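Local structure of GH127 beta-L-arabinofuranoside (4QK0) at residues Q251-V256 and Q261-A266; R268-Y273 and V341-R346; G308-S313 and E317-D322. The protein probably hydrolyses beta-L-arabinofuranosides, as expected of a bacterial glycoside hydrolase of family GH127. All blocks are in the same frame, centred on the assembly; numbering follows the deposited sequence.

Interaction 1 (Q251-V256 and Q261-A266)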
loop_
_atom_site.group_PDB
_atom_site.type_symbol
_atom_site.label_atom_id
_atom_site.label_comp_id
_atom_site.label_asym_id
_atom_site.label_seq_id
_atom_site.Cartn_x
_atom_site.Cartn_y
_atom_site.Cartn_z
ATOM N N GLN A 251 -14.587 2.298 17.797
ATOM C CA GLN A 251 -14.052 2.451 19.150
ATOM C C GLN A 251 -15.083 2.016 20.217
ATOM O O GLN A 251 -15.196 2.636 21.264
ATOM C CB GLN A 251 -13.569 3.891 19.410
ATOM C CG GLN A 251 -12.501 4.367 18.421
ATOM C CD GLN A 251 -13.063 4.921 17.108
ATOM O OE1 GLN A 251 -14.214 5.372 17.053
ATOM N NE2 GLN A 251 -12.254 4.891 16.056
ATOM N N ALA A 252 -15.780 0.935 19.910
ATOM C CA ALA A 252 -16.759 0.337 20.749
ATOM C C ALA A 252 -16.353 -1.078 21.131
ATOM O O ALA A 252 -17.209 -1.899 21.448
ATOM C CB ALA A 252 -18.096 0.320 20.048
ATOM N N HIS A 253 -15.047 -1.363 21.141
ATOM C CA HIS A 253 -14.505 -2.705 21.439
ATOM C C HIS A 253 -14.377 -2.934 22.954
ATOM O O HIS A 253 -14.569 -4.046 23.445
ATOM C CB HIS A 253 -13.156 -2.934 20.747
ATOM C CG HIS A 253 -12.161 -1.848 20.988
ATOM N ND1 HIS A 253 -12.420 -0.529 20.688
ATOM C CD2 HIS A 253 -10.875 -1.886 21.423
ATOM C CE1 HIS A 253 -11.360 0.208 20.987
ATOM N NE2 HIS A 253 -10.411 -0.593 21.441
ATOM N N ILE A 254 -14.088 -1.871 23.682
ATOM C CA ILE A 254 -13.954 -1.887 25.132
ATOM C C ILE A 254 -14.311 -0.500 25.658
ATOM O O ILE A 254 -14.322 0.453 24.913
ATOM C CB ILE A 254 -12.493 -2.190 25.580
ATOM C CG1 ILE A 254 -11.530 -1.100 25.068
ATOM C CG2 ILE A 254 -12.059 -3.564 25.124
ATOM C CD1 ILE A 254 -10.048 -1.447 25.224
ATOM N N PRO A 255 -14.548 -0.378 26.963
ATOM C CA PRO A 255 -14.959 0.897 27.459
ATOM C C PRO A 255 -13.896 1.954 27.276
ATOM O O PRO A 255 -12.711 1.646 27.275
ATOM C CB PRO A 255 -15.266 0.608 28.951
ATOM C CG PRO A 255 -15.661 -0.851 28.984
ATOM C CD PRO A 255 -14.725 -1.463 27.957
ATOM N N VAL A 256 -14.321 3.209 27.173
ATOM C CA VAL A 256 -13.400 4.244 26.757
ATOM C C VAL A 256 -12.218 4.422 27.704
ATOM O O VAL A 256 -11.119 4.662 27.226
ATOM C CB VAL A 256 -14.051 5.595 26.521
ATOM C CG1 VAL A 256 -15.124 5.453 25.449
ATOM C CG2 VAL A 256 -14.633 6.163 27.801
ATOM N N GLN A 261 -4.778 3.058 23.257
ATOM C CA GLN A 261 -4.339 3.420 21.904
ATOM C C GLN A 261 -5.483 3.884 21.073
ATOM O O GLN A 261 -6.593 3.359 21.160
ATOM C CB GLN A 261 -3.720 2.233 21.136
ATOM C CG GLN A 261 -2.368 1.788 21.652
ATOM C CD GLN A 261 -2.531 0.884 22.847
ATOM O OE1 GLN A 261 -3.474 0.108 22.905
ATOM N NE2 GLN A 261 -1.613 0.969 23.792
ATOM N N ALA A 262 -5.179 4.826 20.206
ATOM C CA ALA A 262 -6.096 5.211 19.148
ATOM C C ALA A 262 -6.164 4.089 18.137
ATOM O O ALA A 262 -5.145 3.568 17.706
ATOM C CB ALA A 262 -5.620 6.474 18.480
ATOM N N VAL A 263 -7.385 3.678 17.837
ATOM C CA VAL A 263 -7.684 2.642 16.856
ATOM C C VAL A 263 -8.902 3.065 16.053
ATOM O O VAL A 263 -9.685 3.927 16.482
ATOM C CB VAL A 263 -7.979 1.285 17.510
ATOM C CG1 VAL A 263 -6.798 0.830 18.363
ATOM C CG2 VAL A 263 -9.218 1.341 18.374
ATOM N N GLY A 264 -9.096 2.408 14.926
ATOM C CA GLY A 264 -10.285 2.532 14.138
ATOM C C GLY A 264 -10.339 3.790 13.323
ATOM O O GLY A 264 -9.347 4.436 13.075
ATOM N N HIS A 265 -11.553 4.109 12.896
ATOM C CA HIS A 265 -11.818 5.270 12.046
ATOM C C HIS A 265 -11.427 6.545 12.777
ATOM O O HIS A 265 -11.865 6.761 13.917
ATOM C CB HIS A 265 -13.327 5.265 11.728
ATOM C CG HIS A 265 -13.722 6.241 10.689
ATOM N ND1 HIS A 265 -13.951 7.568 10.968
ATOM C CD2 HIS A 265 -13.911 6.096 9.355
ATOM C CE1 HIS A 265 -14.239 8.203 9.846
ATOM N NE2 HIS A 265 -14.212 7.331 8.853
ATOM N N ALA A 266 -10.644 7.405 12.121
ATOM C CA ALA A 266 -10.020 8.494 12.779
ATOM C C ALA A 266 -10.964 9.611 13.183
ATOM O O ALA A 266 -10.792 10.151 14.265
ATOM C CB ALA A 266 -8.893 9.066 11.971
HETATM O O HOH W 1 -7.867 1.157 22.183
#
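With chi1 at -58°, Q251 sends CG to the side opposite its own carbonyl carbon, and a bend at chi2 (84°) then brings the amide against the backbone of V263 to H265. NE2 arrives between two carbonyls and donates a hydrogen bond to each. The bond to V263 O is 2.8 Å long and almost straight, with N-H...O at 174°; the oxygen lies in the plane of the Q251 amide, and NE2 sits on a lone pair of that carbonyl. The bond from NE2 to H265 O, at 2.9 Å, is more bent, with the acceptor tilted out of the amide plane. G264 passes close by between the two, its C 3.5 Å from Q251 NE2.

A second, looser link lies further along. The ring of H253 comes to V263 from the opposite direction, H253 CE1 resting 3.6 Å from V263 CG2 at an oblique angle, while I254 CG1 covers one face of that ring. At the ring edge a water lies 3.2 Å from H253 NE2 and donates to Q261 O at 2.7 Å.

H265, whose ring is hydrogen-bonded to E317, stands at the N-cap of helix 266-283. Q251 OE1 is taken by Q192, so both ends of the buried amide have defined partners: turning it over would set an oxygen against two carbonyls, so the amide is probably held in this one orientation.

Interaction 2 (R268-Y273 and V341-R346)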
loop_
_atom_site.group_PDB
_atom_site.type_symbol
_atom_site.label_atom_id
_atom_site.label_comp_id
_atom_site.label_asym_id
_atom_site.label_seq_id
_atom_site.Cartn_x
_atom_site.Cartn_y
_atom_site.Cartn_z
ATOM N N ARG A 268 -14.245 9.395 13.761
ATOM C CA ARG A 268 -15.029 8.810 14.817
ATOM C C ARG A 268 -14.257 8.896 16.141
ATOM O O ARG A 268 -14.789 9.362 17.177
ATOM C CB ARG A 268 -15.353 7.363 14.532
ATOM C CG ARG A 268 -16.498 7.160 13.571
ATOM C CD ARG A 268 -16.762 5.663 13.296
ATOM N NE ARG A 268 -17.958 5.431 12.504
ATOM C CZ ARG A 268 -18.069 5.686 11.202
ATOM N NH1 ARG A 268 -17.049 6.155 10.527
ATOM N NH2 ARG A 268 -19.229 5.515 10.597
ATOM N N ALA A 269 -12.995 8.495 16.119
ATOM C CA ALA A 269 -12.209 8.473 17.334
ATOM C C ALA A 269 -12.062 9.872 17.913
ATOM O O ALA A 269 -12.156 10.054 19.137
ATOM C CB ALA A 269 -10.831 7.862 17.078
ATOM N N LEU A 270 -11.712 10.823 17.063
ATOM C CA LEU A 270 -11.387 12.127 17.560
ATOM C C LEU A 270 -12.652 12.876 18.046
ATOM O O LEU A 270 -12.555 13.641 18.978
ATOM C CB LEU A 270 -10.671 12.935 16.511
ATOM C CG LEU A 270 -9.286 12.420 16.088
ATOM C CD1 LEU A 270 -8.773 13.272 14.974
ATOM C CD2 LEU A 270 -8.271 12.421 17.167
ATOM N N TYR A 271 -13.800 12.628 17.427
ATOM C CA TYR A 271 -15.044 13.154 17.947
ATOM C C TYR A 271 -15.351 12.569 19.339
ATOM O O TYR A 271 -15.840 13.261 20.225
ATOM C CB TYR A 271 -16.212 12.858 17.011
ATOM C CG TYR A 271 -16.353 13.722 15.802
ATOM C CD1 TYR A 271 -15.422 14.695 15.471
ATOM C CD2 TYR A 271 -17.472 13.580 14.962
ATOM C CE1 TYR A 271 -15.567 15.500 14.322
ATOM C CE2 TYR A 271 -17.599 14.361 13.805
ATOM C CZ TYR A 271 -16.648 15.310 13.487
ATOM O OH TYR A 271 -16.780 16.104 12.353
HETATM N N MSE A 272 -15.050 11.299 19.520
HETATM C CA MSE A 272 -15.249 10.653 20.795
HETATM C C MSE A 272 -14.321 11.254 21.809
HETATM O O MSE A 272 -14.750 11.606 22.910
HETATM C CB MSE A 272 -15.038 9.158 20.759
HETATM C CG MSE A 272 -15.449 8.462 22.070
HETATM SE SE MSE A 272 -15.135 6.537 21.959
HETATM C CE MSE A 272 -13.186 6.711 21.928
ATOM N N TYR A 273 -13.065 11.432 21.455
ATOM C CA TYR A 273 -12.131 11.998 22.398
ATOM C C TYR A 273 -12.517 13.387 22.762
ATOM O O TYR A 273 -12.242 13.858 23.880
ATOM C CB TYR A 273 -10.696 11.987 21.886
ATOM C CG TYR A 273 -10.184 10.614 21.382
ATOM C CD1 TYR A 273 -10.688 9.422 21.851
ATOM C CD2 TYR A 273 -9.181 10.564 20.420
ATOM C CE1 TYR A 273 -10.200 8.205 21.397
ATOM C CE2 TYR A 273 -8.688 9.345 19.965
ATOM C CZ TYR A 273 -9.209 8.176 20.442
ATOM O OH TYR A 273 -8.696 7.000 19.959
ATOM N N VAL A 341 -8.438 19.490 15.604
ATOM C CA VAL A 341 -8.521 20.850 16.103
ATOM C C VAL A 341 -9.597 20.960 17.216
ATOM O O VAL A 341 -9.346 21.571 18.259
ATOM C CB VAL A 341 -8.832 21.834 14.988
ATOM C CG1 VAL A 341 -9.094 23.241 15.562
ATOM C CG2 VAL A 341 -7.664 21.887 13.998
ATOM N N PHE A 342 -10.767 20.390 16.980
ATOM C CA PHE A 342 -11.841 20.411 17.981
ATOM C C PHE A 342 -11.347 19.777 19.288
ATOM O O PHE A 342 -11.619 20.295 20.368
ATOM C CB PHE A 342 -13.108 19.672 17.557
ATOM C CG PHE A 342 -13.764 20.182 16.293
ATOM C CD1 PHE A 342 -13.687 21.514 15.909
ATOM C CD2 PHE A 342 -14.486 19.307 15.491
ATOM C CE1 PHE A 342 -14.319 21.962 14.742
ATOM C CE2 PHE A 342 -15.137 19.755 14.317
ATOM C CZ PHE A 342 -15.056 21.091 13.954
ATOM N N TRP A 343 -10.670 18.650 19.179
ATOM C CA TRP A 343 -10.173 17.944 20.340
ATOM C C TRP A 343 -9.222 18.823 21.126
ATOM O O TRP A 343 -9.368 18.939 22.346
ATOM C CB TRP A 343 -9.461 16.700 19.918
ATOM C CG TRP A 343 -9.045 15.832 21.026
ATOM C CD1 TRP A 343 -9.552 15.809 22.296
ATOM C CD2 TRP A 343 -8.081 14.775 20.969
ATOM N NE1 TRP A 343 -8.958 14.815 23.015
ATOM C CE2 TRP A 343 -8.064 14.152 22.233
ATOM C CE3 TRP A 343 -7.261 14.270 19.959
ATOM C CZ2 TRP A 343 -7.208 13.060 22.539
ATOM C CZ3 TRP A 343 -6.412 13.189 20.255
ATOM C CH2 TRP A 343 -6.401 12.588 21.527
ATOM N N THR A 344 -8.304 19.491 20.442
ATOM C CA THR A 344 -7.312 20.288 21.133
ATOM C C THR A 344 -7.971 21.382 21.974
ATOM O O THR A 344 -7.509 21.732 23.050
ATOM C CB THR A 344 -6.306 20.963 20.174
ATOM O OG1 THR A 344 -7.010 21.791 19.233
ATOM C CG2 THR A 344 -5.512 19.907 19.399
ATOM N N ARG A 345 -9.022 21.960 21.457
ATOM C CA ARG A 345 -9.696 22.997 22.175
ATOM C C ARG A 345 -10.253 22.489 23.514
ATOM O O ARG A 345 -10.176 23.191 24.473
ATOM C CB ARG A 345 -10.793 23.606 21.320
ATOM C CG ARG A 345 -11.247 24.973 21.815
ATOM C CD ARG A 345 -12.451 25.377 21.009
ATOM N NE ARG A 345 -13.183 26.488 21.575
ATOM C CZ ARG A 345 -14.326 26.943 21.074
ATOM N NH1 ARG A 345 -14.864 26.391 19.985
ATOM N NH2 ARG A 345 -14.933 27.960 21.657
ATOM N N ARG A 346 -10.850 21.300 23.550
ATOM C CA ARG A 346 -11.313 20.727 24.791
ATOM C C ARG A 346 -10.165 20.320 25.690
ATOM O O ARG A 346 -10.297 20.358 26.927
ATOM C CB ARG A 346 -12.199 19.516 24.553
ATOM C CG ARG A 346 -13.506 19.856 23.871
ATOM C CD ARG A 346 -14.351 20.798 24.705
ATOM N NE ARG A 346 -15.745 20.842 24.287
ATOM C CZ ARG A 346 -16.694 21.562 24.887
ATOM N NH1 ARG A 346 -16.396 22.298 25.944
ATOM N NH2 ARG A 346 -17.955 21.572 24.413
#
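Two helices of the catalytic domain, 266-283 and 334-350, pack here through Y273 and W343, running nearly parallel at a crossing angle of 18°; the axes of segments 268-273 and 341-346 come within 8.8 Å. The indole of W343 is the broad surface in the contact. A chi1 of -174° carries the W343 ring away from its own backbone N and across to the other helix, where it lays one face against the root of the Y273 side chain. Y273 CB sits over the five-membered ring in a CH-pi contact, 3.7 Å from its centroid and 3.4 Å from W343 CE2. Beyond CB, the phenol ring turns obliquely to the indole, the planes at 45°, and Y273 CD2 comes within 3.6 Å of W343 CH2.

The domain belongs to the six-hairpin glycosidase clan, whose members are built as barrels of paired helices, and the nearly parallel course of this pair is consistent with neighbours in one layer of such a barrel. Helix 286-302 comes between them in sequence and supplies W296, which meets W343 edge-to-face.

The side chains of L270 and W343 cross at about a right angle, and L270 CD2 lies obliquely off the indole, 3.5 Å from W343 CE3. On the flank, Y271 and F342 run side by side and point the same way; Y271 CE1 comes up at the edge of the F342 ring, 4.1 Å from F342 CD2, and both side chains also pack on R419 of helix 413-422.

Interaction 3 (G308-S313 and E317-D322)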
loop_
_atom_site.group_PDB
_atom_site.type_symbol
_atom_site.label_atom_id
_atom_site.label_comp_id
_atom_site.label_asym_id
_atom_site.label_seq_id
_atom_site.Cartn_x
_atom_site.Cartn_y
_atom_site.Cartn_z
ATOM N N GLY A 308 -0.152 17.366 10.911
ATOM C CA GLY A 308 -1.351 17.298 11.718
ATOM C C GLY A 308 -2.364 16.316 11.159
ATOM O O GLY A 308 -3.414 16.127 11.710
ATOM N N GLY A 309 -2.007 15.586 10.113
ATOM C CA GLY A 309 -2.871 14.528 9.617
ATOM C C GLY A 309 -2.930 13.343 10.538
ATOM O O GLY A 309 -1.955 13.019 11.201
ATOM N N VAL A 310 -4.062 12.661 10.540
ATOM C CA VAL A 310 -4.191 11.423 11.266
ATOM C C VAL A 310 -4.994 10.450 10.432
ATOM O O VAL A 310 -5.916 10.830 9.698
ATOM C CB VAL A 310 -4.893 11.593 12.629
ATOM C CG1 VAL A 310 -4.001 12.299 13.627
ATOM C CG2 VAL A 310 -6.102 12.456 12.463
ATOM N N GLY A 311 -4.642 9.171 10.537
ATOM C CA GLY A 311 -5.260 8.134 9.721
ATOM C C GLY A 311 -4.235 7.667 8.697
ATOM O O GLY A 311 -3.919 8.389 7.775
ATOM N N SER A 312 -3.715 6.470 8.889
ATOM C CA SER A 312 -2.611 5.961 8.080
ATOM C C SER A 312 -3.039 4.838 7.132
ATOM O O SER A 312 -2.214 4.317 6.443
ATOM C CB SER A 312 -1.505 5.441 9.015
ATOM O OG SER A 312 -2.038 4.398 9.822
ATOM N N SER A 313 -4.295 4.445 7.164
ATOM C CA SER A 313 -4.803 3.369 6.352
ATOM C C SER A 313 -6.122 3.750 5.676
ATOM O O SER A 313 -7.077 4.112 6.346
ATOM C CB SER A 313 -5.001 2.108 7.183
ATOM O OG SER A 313 -5.768 1.100 6.502
ATOM N N GLU A 317 -10.375 4.122 6.833
ATOM C CA GLU A 317 -9.973 5.505 7.059
ATOM C C GLU A 317 -9.479 5.668 8.485
ATOM O O GLU A 317 -9.937 6.523 9.227
ATOM C CB GLU A 317 -11.140 6.443 6.755
ATOM C CG GLU A 317 -11.882 6.062 5.472
ATOM C CD GLU A 317 -13.133 6.894 5.270
ATOM O OE1 GLU A 317 -13.160 7.779 4.411
ATOM O OE2 GLU A 317 -14.082 6.673 6.017
ATOM N N SER A 318 -8.491 4.853 8.837
ATOM C CA SER A 318 -8.248 4.537 10.204
ATOM C C SER A 318 -6.813 4.697 10.665
ATOM O O SER A 318 -5.841 4.767 9.874
ATOM C CB SER A 318 -8.712 3.091 10.432
ATOM O OG SER A 318 -8.038 2.237 9.539
ATOM N N PHE A 319 -6.703 4.771 11.990
ATOM C CA PHE A 319 -5.471 4.514 12.659
ATOM C C PHE A 319 -5.033 3.089 12.386
ATOM O O PHE A 319 -5.843 2.159 12.231
ATOM C CB PHE A 319 -5.646 4.686 14.148
ATOM C CG PHE A 319 -5.854 6.129 14.581
ATOM C CD1 PHE A 319 -4.819 7.017 14.577
ATOM C CD2 PHE A 319 -7.110 6.579 14.955
ATOM C CE1 PHE A 319 -5.000 8.336 14.976
ATOM C CE2 PHE A 319 -7.307 7.915 15.343
ATOM C CZ PHE A 319 -6.262 8.798 15.351
ATOM N N THR A 320 -3.721 2.911 12.349
ATOM C CA THR A 320 -3.134 1.582 12.407
ATOM C C THR A 320 -2.499 1.395 13.781
ATOM O O THR A 320 -3.111 0.801 14.668
ATOM C CB THR A 320 -2.130 1.348 11.271
ATOM O OG1 THR A 320 -1.136 2.387 11.235
ATOM C CG2 THR A 320 -2.895 1.351 9.972
ATOM N N PHE A 321 -1.226 1.754 13.926
ATOM C CA PHE A 321 -0.534 1.502 15.185
ATOM C C PHE A 321 0.642 2.424 15.300
ATOM O O PHE A 321 1.057 3.103 14.322
ATOM C CB PHE A 321 -0.144 -0.012 15.312
ATOM C CG PHE A 321 0.756 -0.494 14.208
ATOM C CD1 PHE A 321 2.150 -0.353 14.317
ATOM C CD2 PHE A 321 0.230 -0.987 13.028
ATOM C CE1 PHE A 321 3.000 -0.721 13.276
ATOM C CE2 PHE A 321 1.081 -1.379 11.978
ATOM C CZ PHE A 321 2.467 -1.240 12.126
ATOM N N ASP A 322 1.272 2.396 16.460
ATOM C CA ASP A 322 2.383 3.309 16.723
ATOM C C ASP A 322 3.465 3.348 15.655
ATOM O O ASP A 322 4.007 2.328 15.251
ATOM C CB ASP A 322 3.029 2.943 18.044
ATOM C CG ASP A 322 2.066 3.140 19.249
ATOM O OD1 ASP A 322 0.878 3.534 19.061
ATOM O OD2 ASP A 322 2.513 2.859 20.376
HETATM O O HOH W 2 -2.180 5.298 12.838
#
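S318 O is gripped by two successive amides, S312 N at 2.9 Å and S313 N at 3.1 Å. The S313 donor lies in the carbonyl plane, whereas that of S312 is tilted 32° out of it, and G311 CA adds a CH...O contact 3.4 Å from the same oxygen. The return bond, S318 N to S313 O, is 3.0 Å long and fairly straight at 160°.

Beside these backbone bonds the hydroxyls of S312 and T320 meet tip to tip, OG to OG1 at 2.6 Å; a chi1 of 60° sets S312 OG between its backbone N and carbonyl carbon, within reach of T320. T320 OG1 is also hydrogen-bonded to D324. A water accepts from T320 N and bonds to S312 OG. T320 CG2 packs alongside S313 CB, 3.6 Å away, and V310 CB rests obliquely against the F319 ring. S312 O reaches R394 of the second subunit, so this turn also takes part in the dimer contact.

The two segments run about at right angles and share a single antiparallel bridge, S313 with S318, bulged on both sides: S312 and S313 opposite S318 make a classic beta bulge, E317 and S318 opposite S313 a G1 bulge.

Overall arrangement
All three contacts lie in the catalytic domain, with centres about 12 to 15 Å apart. Along the chain interaction 1 closes first, at strand 264-265, and helix 266-283 follows directly with the first segment of interaction 2; interaction 3 comes next, before helix 334-350 brings the second. Strands 264-265 and 318-319 pair as a small antiparallel sheet, G264 O lying 2.9 Å from F319 N, which ties interaction 1 to interaction 3. Helix 266-283 is the shared wall: A269 packs against both Q251 and F319, and L270 touches V310. The loops and the two-stranded sheet thus pack on one helix of the pair, forming one continuous block.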